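Local structure of aminotransferase (Psychrobacter arcticus 273-4, 3IF2) at residues 282-287 with 307-312; 86-91 with 314-319; 356-361 with 371-376; 377-382 with 413-418. The protein probably transfers an amino group between amino acids and keto acids, possibly as a valine-pyruvate transaminase, using pyridoxal 5'-phosphate as cofactor. All blocks are in the same frame, centred on the assembly; numbering follows the deposited sequence.

Contact 1 (282-287 with 307-312). With PLP (pyridoxal-5'-phosphate), chain C.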
loop_
_atom_site.group_PDB
_atom_site.type_symbol
_atom_site.label_atom_id
_atom_site.label_comp_id
_atom_site.label_asym_id
_atom_site.label_seq_id
_atom_site.Cartn_x
_atom_site.Cartn_y
_atom_site.Cartn_z
HETATM N N MSE A 282 3.227 10.215 -4.230
HETATM C CA MSE A 282 1.825 10.014 -3.864
HETATM C C MSE A 282 1.328 8.569 -3.966
HETATM O O MSE A 282 0.293 8.264 -3.372
HETATM C CB MSE A 282 0.933 10.872 -4.749
HETATM C CG MSE A 282 1.209 12.369 -4.737
HETATM SE SE MSE A 282 1.045 13.158 -2.985
HETATM C CE MSE A 282 0.287 14.800 -3.710
ATOM N N ARG A 283 2.001 7.709 -4.743
ATOM C CA ARG A 283 1.656 6.292 -4.873
ATOM C C ARG A 283 0.233 6.051 -5.345
ATOM O O ARG A 283 -0.574 5.511 -4.598
ATOM C CB ARG A 283 1.918 5.523 -3.545
ATOM C CG ARG A 283 3.244 5.781 -2.806
ATOM C CD ARG A 283 4.482 5.079 -3.368
ATOM N NE ARG A 283 4.586 5.311 -4.768
ATOM C CZ ARG A 283 4.507 4.428 -5.761
ATOM N NH1 ARG A 283 4.509 3.089 -5.615
ATOM N NH2 ARG A 283 4.518 4.955 -6.969
ATOM N N THR A 284 -0.067 6.436 -6.589
ATOM C CA THR A 284 -1.410 6.216 -7.184
ATOM C C THR A 284 -1.328 5.399 -8.466
ATOM O O THR A 284 -0.763 5.869 -9.465
ATOM C CB THR A 284 -2.122 7.534 -7.518
ATOM O OG1 THR A 284 -2.039 8.399 -6.386
ATOM C CG2 THR A 284 -3.590 7.276 -7.900
ATOM N N GLY A 285 -1.869 4.178 -8.410
ATOM C CA GLY A 285 -2.007 3.290 -9.564
ATOM C C GLY A 285 -3.479 3.279 -9.964
ATOM O O GLY A 285 -4.342 3.416 -9.101
ATOM N N ILE A 286 -3.757 3.122 -11.257
ATOM C CA ILE A 286 -5.117 3.098 -11.789
ATOM C C ILE A 286 -5.286 1.805 -12.586
ATOM O O ILE A 286 -4.446 1.524 -13.431
ATOM C CB ILE A 286 -5.371 4.287 -12.759
ATOM C CG1 ILE A 286 -5.005 5.650 -12.123
ATOM C CG2 ILE A 286 -6.827 4.275 -13.277
ATOM C CD1 ILE A 286 -4.964 6.855 -13.132
ATOM N N ILE A 287 -6.363 1.043 -12.339
ATOM C CA ILE A 287 -6.663 -0.191 -13.075
ATOM C C ILE A 287 -8.011 -0.035 -13.789
ATOM O O ILE A 287 -8.996 0.285 -13.142
ATOM C CB ILE A 287 -6.735 -1.469 -12.146
ATOM C CG1 ILE A 287 -5.392 -1.765 -11.470
ATOM C CG2 ILE A 287 -7.106 -2.697 -12.957
ATOM C CD1 ILE A 287 -5.421 -2.937 -10.438
ATOM N N ALA A 307 -7.997 1.063 2.679
ATOM C CA ALA A 307 -8.352 1.819 1.467
ATOM C C ALA A 307 -7.048 2.336 0.838
ATOM O O ALA A 307 -6.034 2.434 1.518
ATOM C CB ALA A 307 -9.300 2.968 1.782
ATOM N N PRO A 308 -7.042 2.593 -0.467
ATOM C CA PRO A 308 -5.810 3.108 -1.013
ATOM C C PRO A 308 -5.658 4.594 -0.687
ATOM O O PRO A 308 -6.582 5.264 -0.205
ATOM C CB PRO A 308 -5.944 2.856 -2.522
ATOM C CG PRO A 308 -7.387 2.613 -2.779
ATOM C CD PRO A 308 -8.111 2.554 -1.474
ATOM N N THR A 309 -4.473 5.087 -0.986
ATOM C CA THR A 309 -4.107 6.486 -0.772
ATOM C C THR A 309 -4.963 7.395 -1.635
ATOM O O THR A 309 -5.480 6.952 -2.663
ATOM C CB THR A 309 -2.608 6.676 -1.038
ATOM O OG1 THR A 309 -2.188 7.852 -0.379
ATOM C CG2 THR A 309 -2.295 6.738 -2.498
ATOM N N ARG A 310 -5.176 8.635 -1.209
ATOM C CA ARG A 310 -6.011 9.530 -2.026
ATOM C C ARG A 310 -5.482 10.904 -2.384
ATOM O O ARG A 310 -6.121 11.586 -3.187
ATOM C CB ARG A 310 -7.433 9.588 -1.470
ATOM C CG ARG A 310 -7.594 10.165 -0.114
ATOM C CD ARG A 310 -8.991 9.879 0.452
ATOM N NE ARG A 310 -10.068 10.424 -0.377
ATOM C CZ ARG A 310 -11.346 10.587 -0.018
ATOM N NH1 ARG A 310 -11.778 10.325 1.213
ATOM N NH2 ARG A 310 -12.206 11.076 -0.916
ATOM N N PHE A 311 -4.299 11.279 -1.923
ATOM C CA PHE A 311 -3.865 12.612 -2.214
ATOM C C PHE A 311 -3.424 12.823 -3.655
ATOM O O PHE A 311 -3.559 13.945 -4.188
ATOM C CB PHE A 311 -2.890 13.201 -1.178
ATOM C CG PHE A 311 -3.157 14.647 -0.971
ATOM C CD1 PHE A 311 -4.196 15.045 -0.102
ATOM C CD2 PHE A 311 -2.536 15.602 -1.761
ATOM C CE1 PHE A 311 -4.550 16.398 0.033
ATOM C CE2 PHE A 311 -2.867 16.970 -1.637
ATOM C CZ PHE A 311 -3.883 17.367 -0.748
ATOM N N GLY A 312 -2.916 11.759 -4.280
ATOM C CA GLY A 312 -2.596 11.782 -5.692
ATOM C C GLY A 312 -3.879 12.014 -6.485
ATOM O O GLY A 312 -3.918 12.871 -7.386
HETATM N N1 PLP C . 5.634 0.023 -14.725
HETATM C C2 PLP C . 6.870 0.322 -15.256
HETATM C C2A PLP C . 7.138 -0.090 -16.668
HETATM C C3 PLP C . 7.824 1.010 -14.472
HETATM O O3 PLP C . 9.063 1.331 -14.960
HETATM C C4 PLP C . 7.514 1.364 -13.137
HETATM C C4A PLP C . 8.663 1.848 -12.260
HETATM O O4A PLP C . 8.561 2.862 -11.558
HETATM C C5 PLP C . 6.221 1.034 -12.611
HETATM C C6 PLP C . 5.305 0.362 -13.441
HETATM C C5A PLP C . 5.793 1.334 -11.160
HETATM O O4P PLP C . 5.236 2.619 -10.983
HETATM P P PLP C . 4.450 2.998 -9.636
HETATM O O1P PLP C . 4.269 1.965 -8.550
HETATM O O2P PLP C . 3.110 3.369 -10.178
HETATM O O3P PLP C . 5.190 4.145 -9.071
HETATM O O HOH W 1 -3.966 8.788 -4.400
#

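Contact 2 (86-91 with 314-319)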
loop_
_atom_site.group_PDB
_atom_site.type_symbol
_atom_site.label_atom_id
_atom_site.label_comp_id
_atom_site.label_asym_id
_atom_site.label_seq_id
_atom_site.Cartn_x
_atom_site.Cartn_y
_atom_site.Cartn_z
ATOM N N SER A 86 -13.787 7.993 -4.867
ATOM C CA SER A 86 -14.973 8.061 -5.764
ATOM C C SER A 86 -14.905 9.157 -6.839
ATOM O O SER A 86 -15.127 8.858 -8.012
ATOM C CB SER A 86 -16.256 8.305 -4.968
ATOM O OG SER A 86 -16.416 7.315 -3.973
ATOM N N ALA A 87 -14.595 10.393 -6.429
ATOM C CA ALA A 87 -14.556 11.549 -7.329
ATOM C C ALA A 87 -13.540 11.351 -8.463
ATOM O O ALA A 87 -13.845 11.628 -9.633
ATOM C CB ALA A 87 -14.284 12.882 -6.547
ATOM N N PHE A 88 -12.361 10.846 -8.105
ATOM C CA PHE A 88 -11.297 10.552 -9.090
ATOM C C PHE A 88 -11.722 9.454 -10.096
ATOM O O PHE A 88 -11.490 9.607 -11.300
ATOM C CB PHE A 88 -9.979 10.186 -8.375
ATOM C CG PHE A 88 -8.773 10.068 -9.288
ATOM C CD1 PHE A 88 -8.460 11.079 -10.219
ATOM C CD2 PHE A 88 -7.883 9.011 -9.140
ATOM C CE1 PHE A 88 -7.326 11.007 -11.012
ATOM C CE2 PHE A 88 -6.744 8.919 -9.912
ATOM C CZ PHE A 88 -6.451 9.913 -10.863
ATOM N N ILE A 89 -12.355 8.383 -9.603
ATOM C CA ILE A 89 -12.874 7.327 -10.481
ATOM C C ILE A 89 -13.929 7.888 -11.459
ATOM O O ILE A 89 -13.862 7.573 -12.645
ATOM C CB ILE A 89 -13.441 6.077 -9.673
ATOM C CG1 ILE A 89 -12.280 5.264 -9.062
ATOM C CG2 ILE A 89 -14.347 5.172 -10.559
ATOM C CD1 ILE A 89 -12.733 4.264 -8.026
ATOM N N ASP A 90 -14.876 8.697 -10.969
ATOM C CA ASP A 90 -15.917 9.303 -11.841
ATOM C C ASP A 90 -15.290 10.192 -12.916
ATOM O O ASP A 90 -15.699 10.126 -14.074
ATOM C CB ASP A 90 -16.966 10.122 -11.060
ATOM C CG ASP A 90 -17.843 9.280 -10.154
ATOM O OD1 ASP A 90 -18.188 8.114 -10.475
ATOM O OD2 ASP A 90 -18.223 9.820 -9.097
ATOM N N ALA A 91 -14.297 10.998 -12.526
ATOM C CA ALA A 91 -13.546 11.845 -13.469
ATOM C C ALA A 91 -12.872 10.991 -14.561
ATOM O O ALA A 91 -12.980 11.302 -15.754
ATOM C CB ALA A 91 -12.509 12.673 -12.730
ATOM N N ALA A 314 -6.562 13.452 -5.353
ATOM C CA ALA A 314 -7.019 14.812 -5.065
ATOM C C ALA A 314 -6.397 15.826 -6.028
ATOM O O ALA A 314 -7.115 16.661 -6.569
ATOM C CB ALA A 314 -6.763 15.178 -3.616
ATOM N N ILE A 315 -5.089 15.727 -6.269
ATOM C CA ILE A 315 -4.417 16.625 -7.222
ATOM C C ILE A 315 -4.907 16.382 -8.647
ATOM O O ILE A 315 -5.244 17.341 -9.349
ATOM C CB ILE A 315 -2.835 16.517 -7.221
ATOM C CG1 ILE A 315 -2.180 17.469 -6.234
ATOM C CG2 ILE A 315 -2.239 16.991 -8.559
ATOM C CD1 ILE A 315 -2.654 17.349 -4.910
ATOM N N ALA A 316 -4.942 15.114 -9.049
ATOM C CA ALA A 316 -5.207 14.733 -10.437
ATOM C C ALA A 316 -6.640 14.882 -10.902
ATOM O O ALA A 316 -6.861 15.091 -12.105
ATOM C CB ALA A 316 -4.712 13.314 -10.696
ATOM N N THR A 317 -7.598 14.801 -9.971
ATOM C CA THR A 317 -9.043 14.881 -10.295
ATOM C C THR A 317 -9.423 16.085 -11.186
ATOM O O THR A 317 -9.970 15.862 -12.255
ATOM C CB THR A 317 -9.933 14.768 -9.013
ATOM O OG1 THR A 317 -9.767 13.463 -8.449
ATOM C CG2 THR A 317 -11.418 15.008 -9.299
ATOM N N PRO A 318 -9.098 17.339 -10.771
ATOM C CA PRO A 318 -9.430 18.477 -11.618
ATOM C C PRO A 318 -8.670 18.526 -12.942
ATOM O O PRO A 318 -9.232 18.999 -13.922
ATOM C CB PRO A 318 -9.102 19.700 -10.735
ATOM C CG PRO A 318 -8.156 19.200 -9.720
ATOM C CD PRO A 318 -8.618 17.795 -9.455
ATOM N N LEU A 319 -7.430 18.039 -12.968
ATOM C CA LEU A 319 -6.621 18.008 -14.198
ATOM C C LEU A 319 -7.150 16.949 -15.202
ATOM O O LEU A 319 -6.880 17.056 -16.414
ATOM C CB LEU A 319 -5.121 17.794 -13.890
ATOM C CG LEU A 319 -4.443 18.713 -12.850
ATOM C CD1 LEU A 319 -2.982 18.348 -12.643
ATOM C CD2 LEU A 319 -4.551 20.172 -13.215
#

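Contact 3 (356-361 with 371-376)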
loop_
_atom_site.group_PDB
_atom_site.type_symbol
_atom_site.label_atom_id
_atom_site.label_comp_id
_atom_site.label_asym_id
_atom_site.label_seq_id
_atom_site.Cartn_x
_atom_site.Cartn_y
_atom_site.Cartn_z
ATOM N N PRO A 356 31.513 -1.276 -30.928
ATOM C CA PRO A 356 30.301 -2.112 -31.089
ATOM C C PRO A 356 29.058 -1.775 -30.239
ATOM O O PRO A 356 28.322 -2.692 -29.838
ATOM C CB PRO A 356 30.819 -3.519 -30.741
ATOM C CG PRO A 356 32.277 -3.445 -30.985
ATOM C CD PRO A 356 32.640 -2.112 -30.464
ATOM N N LEU A 357 28.804 -0.487 -29.993
ATOM C CA LEU A 357 27.632 -0.054 -29.244
ATOM C C LEU A 357 26.463 -0.089 -30.186
ATOM O O LEU A 357 26.559 0.416 -31.300
ATOM C CB LEU A 357 27.758 1.394 -28.722
ATOM C CG LEU A 357 26.562 2.035 -27.968
ATOM C CD1 LEU A 357 26.228 1.274 -26.693
ATOM C CD2 LEU A 357 26.812 3.518 -27.654
HETATM N N MSE A 358 25.397 -0.745 -29.737
HETATM C CA MSE A 358 24.082 -0.692 -30.362
HETATM C C MSE A 358 23.213 -0.029 -29.273
HETATM O O MSE A 358 23.443 -0.240 -28.074
HETATM C CB MSE A 358 23.558 -2.083 -30.706
HETATM C CG MSE A 358 24.420 -2.877 -31.667
HETATM SE SE MSE A 358 24.323 -2.205 -33.487
HETATM C CE MSE A 358 22.556 -2.847 -33.994
ATOM N N ILE A 359 22.258 0.796 -29.698
ATOM C CA ILE A 359 21.316 1.483 -28.821
ATOM C C ILE A 359 19.923 1.042 -29.253
ATOM O O ILE A 359 19.649 0.997 -30.431
ATOM C CB ILE A 359 21.468 3.019 -28.950
ATOM C CG1 ILE A 359 22.869 3.449 -28.489
ATOM C CG2 ILE A 359 20.398 3.768 -28.127
ATOM C CD1 ILE A 359 23.167 4.929 -28.685
ATOM N N HIS A 360 19.044 0.691 -28.317
ATOM C CA HIS A 360 17.690 0.294 -28.699
ATOM C C HIS A 360 16.995 1.562 -29.182
ATOM O O HIS A 360 17.237 2.633 -28.607
ATOM C CB HIS A 360 16.932 -0.332 -27.529
ATOM C CG HIS A 360 15.648 -0.993 -27.924
ATOM N ND1 HIS A 360 14.521 -0.282 -28.259
ATOM C CD2 HIS A 360 15.303 -2.301 -28.008
ATOM C CE1 HIS A 360 13.541 -1.119 -28.548
ATOM N NE2 HIS A 360 13.987 -2.350 -28.395
ATOM N N LYS A 361 16.200 1.454 -30.255
ATOM C CA LYS A 361 15.465 2.604 -30.776
ATOM C C LYS A 361 14.600 3.142 -29.616
ATOM O O LYS A 361 13.764 2.399 -29.104
ATOM C CB LYS A 361 14.628 2.290 -32.052
ATOM C CG LYS A 361 13.512 3.339 -32.362
ATOM C CD LYS A 361 12.820 3.328 -33.751
ATOM C CE LYS A 361 13.144 4.611 -34.512
ATOM N NZ LYS A 361 12.425 4.800 -35.808
ATOM N N TRP A 371 23.548 -1.827 -25.815
ATOM C CA TRP A 371 24.049 -3.196 -26.084
ATOM C C TRP A 371 25.496 -3.152 -26.614
ATOM O O TRP A 371 25.738 -2.688 -27.720
ATOM C CB TRP A 371 23.106 -3.910 -27.060
ATOM C CG TRP A 371 23.536 -5.285 -27.554
ATOM C CD1 TRP A 371 24.324 -6.203 -26.897
ATOM C CD2 TRP A 371 23.098 -5.933 -28.751
ATOM N NE1 TRP A 371 24.462 -7.351 -27.648
ATOM C CE2 TRP A 371 23.711 -7.221 -28.785
ATOM C CE3 TRP A 371 22.259 -5.554 -29.812
ATOM C CZ2 TRP A 371 23.511 -8.126 -29.845
ATOM C CZ3 TRP A 371 22.063 -6.460 -30.881
ATOM C CH2 TRP A 371 22.695 -7.730 -30.884
ATOM N N PHE A 372 26.432 -3.636 -25.798
ATOM C CA PHE A 372 27.850 -3.724 -26.133
ATOM C C PHE A 372 28.099 -5.110 -26.729
ATOM O O PHE A 372 28.278 -6.067 -25.978
ATOM C CB PHE A 372 28.713 -3.514 -24.874
ATOM C CG PHE A 372 28.411 -2.243 -24.135
ATOM C CD1 PHE A 372 28.766 -1.009 -24.674
ATOM C CD2 PHE A 372 27.798 -2.270 -22.885
ATOM C CE1 PHE A 372 28.488 0.177 -23.987
ATOM C CE2 PHE A 372 27.523 -1.095 -22.193
ATOM C CZ PHE A 372 27.867 0.130 -22.745
ATOM N N LYS A 373 28.081 -5.228 -28.062
ATOM C CA LYS A 373 28.337 -6.530 -28.727
ATOM C C LYS A 373 29.745 -7.063 -28.377
ATOM O O LYS A 373 30.714 -6.323 -28.492
ATOM C CB LYS A 373 28.203 -6.461 -30.268
ATOM C CG LYS A 373 26.782 -6.349 -30.910
ATOM C CD LYS A 373 26.959 -6.298 -32.466
ATOM C CE LYS A 373 25.672 -6.095 -33.307
ATOM N NZ LYS A 373 24.827 -7.297 -33.571
ATOM N N ASP A 374 29.828 -8.320 -27.921
ATOM C CA ASP A 374 31.103 -9.014 -27.578
ATOM C C ASP A 374 31.967 -8.309 -26.524
ATOM O O ASP A 374 33.187 -8.232 -26.664
ATOM C CB ASP A 374 31.950 -9.267 -28.843
ATOM C CG ASP A 374 31.169 -9.932 -29.959
ATOM O OD1 ASP A 374 30.211 -10.690 -29.681
ATOM O OD2 ASP A 374 31.528 -9.691 -31.129
ATOM N N LEU A 375 31.326 -7.816 -25.466
ATOM C CA LEU A 375 32.036 -7.109 -24.395
ATOM C C LEU A 375 32.892 -8.152 -23.654
ATOM O O LEU A 375 32.370 -9.222 -23.310
ATOM C CB LEU A 375 31.052 -6.399 -23.453
ATOM C CG LEU A 375 31.589 -5.475 -22.344
ATOM C CD1 LEU A 375 32.477 -4.373 -22.888
ATOM C CD2 LEU A 375 30.433 -4.871 -21.519
ATOM N N PRO A 376 34.211 -7.877 -23.447
ATOM C CA PRO A 376 35.072 -8.884 -22.768
ATOM C C PRO A 376 34.694 -9.230 -21.316
ATOM O O PRO A 376 35.115 -10.275 -20.827
ATOM C CB PRO A 376 36.477 -8.269 -22.829
ATOM C CG PRO A 376 36.382 -7.136 -23.762
ATOM C CD PRO A 376 34.979 -6.658 -23.758
#

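Contact 4 (377-382 with 413-418)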
loop_
_atom_site.group_PDB
_atom_site.type_symbol
_atom_site.label_atom_id
_atom_site.label_comp_id
_atom_site.label_asym_id
_atom_site.label_seq_id
_atom_site.Cartn_x
_atom_site.Cartn_y
_atom_site.Cartn_z
ATOM N N ILE A 377 33.944 -8.350 -20.646
ATOM C CA ILE A 377 33.434 -8.599 -19.298
ATOM C C ILE A 377 31.907 -8.649 -19.382
ATOM O O ILE A 377 31.331 -8.309 -20.418
ATOM C CB ILE A 377 33.962 -7.529 -18.270
ATOM C CG1 ILE A 377 33.433 -6.101 -18.551
ATOM C CG2 ILE A 377 35.507 -7.548 -18.242
ATOM C CD1 ILE A 377 33.897 -5.059 -17.535
ATOM N N SER A 378 31.265 -9.127 -18.321
ATOM C CA SER A 378 29.794 -9.129 -18.254
ATOM C C SER A 378 29.360 -7.726 -17.822
ATOM O O SER A 378 30.135 -7.016 -17.160
ATOM C CB SER A 378 29.253 -10.170 -17.258
ATOM O OG SER A 378 29.528 -9.822 -15.918
ATOM N N THR A 379 28.137 -7.334 -18.173
ATOM C CA THR A 379 27.615 -6.023 -17.766
ATOM C C THR A 379 27.450 -5.905 -16.242
ATOM O O THR A 379 27.548 -4.797 -15.719
ATOM C CB THR A 379 26.370 -5.607 -18.547
ATOM O OG1 THR A 379 25.397 -6.658 -18.540
ATOM C CG2 THR A 379 26.767 -5.271 -19.986
ATOM N N LEU A 380 27.248 -7.027 -15.536
ATOM C CA LEU A 380 27.275 -7.026 -14.053
ATOM C C LEU A 380 28.662 -6.609 -13.534
ATOM O O LEU A 380 28.759 -5.971 -12.487
ATOM C CB LEU A 380 26.911 -8.393 -13.456
ATOM C CG LEU A 380 26.910 -8.502 -11.899
ATOM C CD1 LEU A 380 26.005 -7.420 -11.246
ATOM C CD2 LEU A 380 26.542 -9.914 -11.414
ATOM N N ASP A 381 29.707 -6.991 -14.274
ATOM C CA ASP A 381 31.098 -6.651 -13.972
ATOM C C ASP A 381 31.358 -5.183 -14.347
ATOM O O ASP A 381 32.023 -4.462 -13.597
ATOM C CB ASP A 381 32.044 -7.594 -14.727
ATOM C CG ASP A 381 33.321 -7.887 -13.966
ATOM O OD1 ASP A 381 33.966 -6.935 -13.445
ATOM O OD2 ASP A 381 33.680 -9.089 -13.913
ATOM N N LEU A 382 30.843 -4.752 -15.507
ATOM C CA LEU A 382 30.903 -3.342 -15.926
ATOM C C LEU A 382 30.260 -2.450 -14.857
ATOM O O LEU A 382 30.834 -1.450 -14.476
ATOM C CB LEU A 382 30.205 -3.120 -17.277
ATOM C CG LEU A 382 30.178 -1.713 -17.885
ATOM C CD1 LEU A 382 31.589 -1.183 -17.966
ATOM C CD2 LEU A 382 29.493 -1.709 -19.265
ATOM N N GLU A 413 25.236 -8.520 -21.793
ATOM C CA GLU A 413 25.833 -7.516 -22.707
ATOM C C GLU A 413 25.143 -6.148 -22.752
ATOM O O GLU A 413 25.583 -5.289 -23.491
ATOM C CB GLU A 413 25.960 -8.112 -24.126
ATOM C CG GLU A 413 27.056 -9.168 -24.237
ATOM C CD GLU A 413 27.263 -9.698 -25.646
ATOM O OE1 GLU A 413 26.431 -9.411 -26.544
ATOM O OE2 GLU A 413 28.274 -10.428 -25.850
ATOM N N CYS A 414 24.117 -5.912 -21.934
ATOM C CA CYS A 414 23.424 -4.628 -21.954
ATOM C C CYS A 414 23.385 -3.886 -20.629
ATOM O O CYS A 414 23.683 -4.465 -19.580
ATOM C CB CYS A 414 22.013 -4.806 -22.518
ATOM S SG CYS A 414 22.042 -5.588 -24.104
ATOM N N ILE A 415 23.104 -2.577 -20.711
ATOM C CA ILE A 415 22.875 -1.742 -19.524
ATOM C C ILE A 415 21.663 -0.823 -19.731
ATOM O O ILE A 415 21.350 -0.468 -20.870
ATOM C CB ILE A 415 24.147 -0.936 -19.048
ATOM C CG1 ILE A 415 24.519 0.224 -19.990
ATOM C CG2 ILE A 415 25.358 -1.892 -18.810
ATOM C CD1 ILE A 415 25.801 0.972 -19.556
ATOM N N ARG A 416 20.957 -0.505 -18.641
ATOM C CA ARG A 416 19.878 0.500 -18.653
ATOM C C ARG A 416 20.479 1.799 -18.078
ATOM O O ARG A 416 21.180 1.766 -17.045
ATOM C CB ARG A 416 18.666 0.078 -17.823
ATOM C CG ARG A 416 17.445 0.933 -18.065
ATOM C CD ARG A 416 16.387 0.697 -17.002
ATOM N NE ARG A 416 16.762 1.220 -15.698
ATOM C CZ ARG A 416 16.053 1.063 -14.578
ATOM N NH1 ARG A 416 14.891 0.403 -14.565
ATOM N NH2 ARG A 416 16.508 1.598 -13.452
HETATM N N MSE A 417 20.200 2.914 -18.759
HETATM C CA MSE A 417 20.687 4.254 -18.393
HETATM C C MSE A 417 19.508 5.212 -18.326
HETATM O O MSE A 417 18.732 5.270 -19.268
HETATM C CB MSE A 417 21.651 4.739 -19.470
HETATM C CG MSE A 417 22.332 6.056 -19.152
HETATM SE SE MSE A 417 23.508 6.614 -20.570
HETATM C CE MSE A 417 22.136 6.932 -21.871
ATOM N N SER A 418 19.375 5.960 -17.237
ATOM C CA SER A 418 18.268 6.915 -17.114
ATOM C C SER A 418 18.567 8.230 -17.852
ATOM O O SER A 418 19.592 8.866 -17.598
ATOM C CB SER A 418 17.934 7.228 -15.654
ATOM O OG SER A 418 16.843 8.176 -15.607
#

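Contact 1 (282-287 with 307-312)
Thr309 presses its methyl CG2 against two successive backbone carbonyls, Met282 O at 3.1 Å and Arg283 O at 3.0 Å, while selenomethionine Met282 packs on the first turn of helix 311-321. The bent Met282 chain lays CB across Gly312 CA (3.8 Å) and brings its methyl CE to the edge of the Phe311 ring, in the ring plane, 3.5 Å from CD2. Thr284 OG1 packs on the Gly312 backbone, 3.5 Å from Gly312 CA. A water joins the segments, 2.8 Å from Thr284 OG1 and donating a weak bond to Thr309 O.

This is the phosphate end of the cofactor site of a class I/II aminotransferase: Arg283 turns its guanidinium away from the contact and meets the pyridoxal phosphate edge-on, with the phosphorus in its plane. Arg283 NH1 donates to O1P of the cofactor at 3.2 Å (158° at the hydrogen); the bond from Arg283 NH2 to O3P of the cofactor is modelled very short and is doubtful in detail. Arg283 NE bonds to Pro280 O, which helps hold the guanidinium in this orientation, and Arg283 NH1 also donates to Asn305 O of the second subunit. Across the dimer interface Phe311 meets Phe311 of the second subunit with nearly parallel rings, and Tyr79 of that subunit bonds to the cofactor.

Contact 2 (86-91 with 314-319)
The Phe88 ring meets Thr317 and Ala316 obliquely, with the Thr317 hydroxyl near its root and the Ala316 methyl near its outer end. Thr317 OG1 lies 3.2 Å from Phe88 CD1, and Ala316 CB comes to 3.5 Å from Phe88 CE1. With CG anti to the backbone N (chi1 -171°), the ring of Phe88 swings towards helix 311-321 although the bond to CB itself does not point there. The hydroxyl beside the ring has its polar need met within its own helix, where Thr317 OG1 bonds to Ala313 O. Replacing Phe88 by an alanine would probably open a gap beside Ala316 and strip the apolar cover from the Thr317 hydroxyl.

Small residues let the backbones come together at the more exposed flank. Ala91 CB lies 4.1 Å from Thr317 O, and the Thr317 methyl CG2 is 4.2 Å from Ala87 O. The segment axes approach to 9.0 Å and run in the same general direction, 31° apart. Helix 311-321 is kinked at Pro318, whose nitrogen makes no bond to the preceding turn.

Further in, Phe88 continues onto Leu111 of strand 109-112 and onto Thr284 and Ile286, so its side chain fills the angle between helix 311-321 and the large cofactor-binding sheet, while Pro318 and Leu319 lean on helix 46-60.

Contact 3 (356-361 with 371-376)
Met358 and Trp371 form the hydrogen-bonded pair of an antiparallel hairpin, exchanging two nearly straight backbone bonds: Trp371 N to Met358 O (2.8 Å, 173° at the hydrogen) and Met358 N to Trp371 O (2.8 Å). A third bond, Lys373 N to Pro356 O at 3.1 Å, extends the pairing past the strand ends. Between them Leu357 and Phe372 make a non-hydrogen-bonded pair, and Leu357 CA offers a CA-H...O contact to Trp371 O.

Apolar packing occupies both faces. On one, the side chains of Leu357 and Phe372 lie alongside each other, with Leu357 CD1 3.7 Å from Phe372 CE1; Leu357 CG stands anti to the backbone N (chi1 177°), which carries this methyl towards the ring. On the other, Met358, a selenomethionine, sets CB 3.8 Å from Trp371 CE3 and CG 3.8 Å from Lys373 CE. The same lysine lays its CG over one face of the indole, 3.8 Å above the plane towards the rim. Among polar ends, Trp371 NE1 bonds to Glu413 OE1.

A type II turn, Phe372 to Leu375, ends the pairing. The hairpin lies inside a six-stranded mixed sheet, strand 183-190 flanking one side and strand 414-418 the other; helix 423-441 covers the Phe372 face through Val437 and Tyr441, while Phe187 meets the Trp371 ring edge-to-face on the opposite one.

Contact 4 (377-382 with 413-418)
Thr379 holds its hydroxyl between the backbone N and the carbonyl carbon (chi1 50°), an arrangement that turns both branches onto segment 413-418; Ile415 answers with CG2 set anti to its own carbonyl carbon. The methyl Thr379 CG2 lies against the peptide, 3.3 Å from Glu413 C, and 3.8 Å from Ile415 CG2. Thr379 OG1 stands 3.0 Å from Cys414 O, a weak and unsettled hydrogen bond; Thr379 OG1 also bonds to Ser396 OG, and that serine bonds to Cys414 O. Leu382, one turn further along the helix, crosses Ile415 at about a right angle, its CD2 4.2 Å from Ile415 CG2.

The helix begins here: Ser378 is its N-cap, and Asp381 N donates to Ser378 OG at 3.3 Å. Helix 379-388 packs its first turn on strand 414-418, while Leu382 also reaches Val436 and Val437 of helix 423-441. An alanine in place of Thr379 is likely to cost Ser396 its hydroxyl partner and open a gap over Ile415.

The join is therefore mixed in kind: hydroxyls of Thr379 and Ser396 gather round a buried carbonyl oxygen, and beside them methyl groups make the apolar seal between helix and strand.

Overall arrangement
The four contacts form two groups on opposite sides of the chain's centre. Contacts 1 and 2 share helix 311-321, their centres 11 Å apart; 282-287 and 307-312 both fall between the two segments of contact 2 in sequence, and Met282 packs on Ile315. This group belongs to the part that holds the phosphate of the cofactor and meets the second subunit. Contacts 3 and 4 follow later in the chain, 10 Å apart between centres, on the smaller sheet, where strands 367-372 and 414-418 are neighbours and Phe372 N probably bonds to Glu413 O. Contacts 1 and 3 are 39 Å apart between centres, yet segment 413-418 still reaches the cofactor site through Arg416, which bonds to Asn217.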